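Local coordinates for protein kunitz-type conkunitzin-S1 (Conus striatus, PDB 6Q6C) that blocks voltage-activated potassium channels of the Shaker family as a Kunitz-type neurotoxin from cone snail venom, at residues 21-26 with 32-37. The protein carries 1 engineered substitution. Numbering follows the deposited sequence. Where two conformers were deposited one is given.
Sequences KRIYYN and CLRFDY. With NO3 (nitrate ion), chain E.
Tyr24 and Phe35 meet in an offset edge-to-face pair, the tyrosine edge directed at the phenylalanine face, with planes at 89° and CD1 of Tyr24 3.7 Å from CD1 of Phe35. Both chi1 angles are 78°, which sets each CG between its own backbone N and carbonyl carbon, and the rings meet on the face of the sheet they share with Arg22 and Leu33. Leu33 flanks Tyr24, its CB 3.7 Å from Tyr24 CE1, while Asn26 ND2 donates to Tyr24 OH at 3.0 Å and steadies the phenol. At the other end, Arg22 CG lies 3.7 Å from Tyr37 CB; Arg22 NH1 donates a hydrogen bond back to Lys21 O, and Arg22 NH2 forms a salt bridge with Glu20.

Beneath these side chains, Arg22–Phe35 and Tyr24–Leu33 are hydrogen-bonded antiparallel pairs, each joined by two nearly straight N-H···O bonds. On the opposite face, in the modelled conformer of Cys32, Ile23 CG2 packs 3.6 Å from Cys32 CB, and Cys32 SG reaches the edge of the Tyr25 ring. This is the twisted central hairpin of the Kunitz fold: the Cys32–Cys53 disulfide ties strand 31-37 to helix 50-58, against which Ile23 and Tyr25 of strand 20-26 also pack.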
# COMPACT_ATOMS: atom_id res chain seq x y z
N LYS A 21 -9.80 -4.64 -1.00
CA LYS A 21 -9.49 -3.28 -0.47
C LYS A 21 -8.13 -3.35 0.22
O LYS A 21 -7.96 -4.17 1.15
CB LYS A 21 -10.57 -2.86 0.53
CG LYS A 21 -11.94 -2.73 -0.10
CD LYS A 21 -13.04 -2.27 0.80
CE LYS A 21 -14.32 -2.07 0.03
NZ LYS A 21 -15.33 -1.41 0.89
N ARG A 22 -7.23 -2.51 -0.18
CA ARG A 22 -5.95 -2.35 0.48
C ARG A 22 -5.64 -0.85 0.58
O ARG A 22 -6.29 -0.01 -0.01
CB ARG A 22 -4.85 -3.08 -0.28
CG ARG A 22 -4.98 -4.59 -0.23
CD ARG A 22 -4.74 -5.25 1.12
NE ARG A 22 -4.81 -6.74 1.05
CZ ARG A 22 -5.85 -7.47 1.06
NH1 ARG A 22 -7.10 -6.95 1.30
NH2 ARG A 22 -5.56 -8.76 0.80
N ILE A 23 -4.58 -0.57 1.27
CA ILE A 23 -4.05 0.78 1.54
C ILE A 23 -2.59 0.84 1.08
O ILE A 23 -1.86 -0.14 1.30
CB ILE A 23 -4.18 1.08 3.05
CG1 ILE A 23 -5.60 0.91 3.60
CG2 ILE A 23 -3.63 2.46 3.33
CD1 ILE A 23 -6.59 1.82 3.01
N TYR A 24 -2.21 1.94 0.45
CA TYR A 24 -0.83 2.14 0.04
C TYR A 24 -0.39 3.51 0.58
O TYR A 24 -1.20 4.40 0.73
CB TYR A 24 -0.64 1.99 -1.46
CG TYR A 24 -1.07 3.19 -2.28
CD1 TYR A 24 -2.39 3.44 -2.49
CD2 TYR A 24 -0.14 4.10 -2.77
CE1 TYR A 24 -2.82 4.52 -3.24
CE2 TYR A 24 -0.56 5.23 -3.46
CZ TYR A 24 -1.92 5.47 -3.64
OH TYR A 24 -2.27 6.63 -4.31
N TYR A 25 0.91 3.63 0.79
CA TYR A 25 1.50 4.93 1.14
C TYR A 25 1.81 5.70 -0.14
O TYR A 25 2.58 5.23 -0.97
CB TYR A 25 2.73 4.80 2.03
CG TYR A 25 3.27 6.15 2.45
CD1 TYR A 25 2.57 6.93 3.34
CD2 TYR A 25 4.48 6.61 1.99
CE1 TYR A 25 3.06 8.18 3.74
CE2 TYR A 25 5.00 7.83 2.40
CZ TYR A 25 4.32 8.59 3.33
OH TYR A 25 4.78 9.84 3.70
N ASN A 26 1.24 6.87 -0.25
CA ASN A 26 1.51 7.80 -1.37
C ASN A 26 2.53 8.82 -0.86
O ASN A 26 2.19 9.74 -0.16
CB ASN A 26 0.23 8.44 -1.88
CG ASN A 26 0.39 9.25 -3.14
OD1 ASN A 26 1.28 10.13 -3.19
ND2 ASN A 26 -0.50 9.06 -4.10
N CYS A 32 -1.68 7.78 3.39
CA CYS A 32 -2.11 6.39 3.13
C CYS A 32 -3.48 6.46 2.45
O CYS A 32 -4.40 7.07 3.02
CB CYS A 32 -2.11 5.59 4.42
SG CYS A 32 -0.42 5.34 5.06
N LEU A 33 -3.56 5.90 1.26
CA LEU A 33 -4.69 5.97 0.37
C LEU A 33 -5.18 4.60 -0.05
O LEU A 33 -4.49 3.64 0.14
CB LEU A 33 -4.38 6.86 -0.83
CG LEU A 33 -3.97 8.30 -0.51
CD1 LEU A 33 -3.58 9.07 -1.73
CD2 LEU A 33 -5.13 9.00 0.16
N ARG A 34 -6.40 4.55 -0.60
CA ARG A 34 -7.07 3.28 -0.91
C ARG A 34 -6.72 2.83 -2.32
O ARG A 34 -6.73 3.64 -3.28
CB ARG A 34 -8.58 3.41 -0.78
CG ARG A 34 -9.06 3.60 0.65
CD ARG A 34 -10.55 3.89 0.61
NE ARG A 34 -10.82 5.23 0.11
CZ ARG A 34 -11.50 5.52 -0.99
NH1 ARG A 34 -11.67 6.78 -1.36
NH2 ARG A 34 -12.06 4.54 -1.68
N PHE A 35 -6.58 1.53 -2.50
CA PHE A 35 -6.44 0.95 -3.82
C PHE A 35 -7.04 -0.45 -3.86
O PHE A 35 -7.37 -1.03 -2.82
CB PHE A 35 -5.02 0.98 -4.37
CG PHE A 35 -4.12 -0.07 -3.81
CD1 PHE A 35 -3.64 -0.02 -2.51
CD2 PHE A 35 -3.63 -1.04 -4.65
CE1 PHE A 35 -2.74 -0.98 -2.08
CE2 PHE A 35 -2.70 -1.98 -4.23
CZ PHE A 35 -2.27 -1.96 -2.93
N ASP A 36 -7.26 -0.89 -5.09
CA ASP A 36 -7.81 -2.23 -5.36
C ASP A 36 -6.66 -3.17 -5.68
O ASP A 36 -5.83 -2.89 -6.57
CB ASP A 36 -8.76 -2.23 -6.55
CG ASP A 36 -9.15 -3.64 -7.00
OD1 ASP A 36 -9.87 -4.27 -6.31
OD2 ASP A 36 -8.89 -4.01 -8.17
N TYR A 37 -6.65 -4.30 -4.96
CA TYR A 37 -5.61 -5.32 -5.12
C TYR A 37 -6.24 -6.63 -5.58
O TYR A 37 -7.36 -6.97 -5.09
CB TYR A 37 -4.91 -5.47 -3.78
CG TYR A 37 -3.79 -6.50 -3.73
CD1 TYR A 37 -2.73 -6.41 -4.62
CD2 TYR A 37 -3.80 -7.59 -2.86
CE1 TYR A 37 -1.71 -7.34 -4.62
CE2 TYR A 37 -2.75 -8.51 -2.82
CZ TYR A 37 -1.71 -8.41 -3.72
OH TYR A 37 -0.69 -9.32 -3.70
N NO3 E . -0.59 -9.89 -0.43
O1 NO3 E . -0.44 -10.81 -1.72
O2 NO3 E . -2.11 -9.88 0.50
O3 NO3 E . -0.10 -8.40 -0.38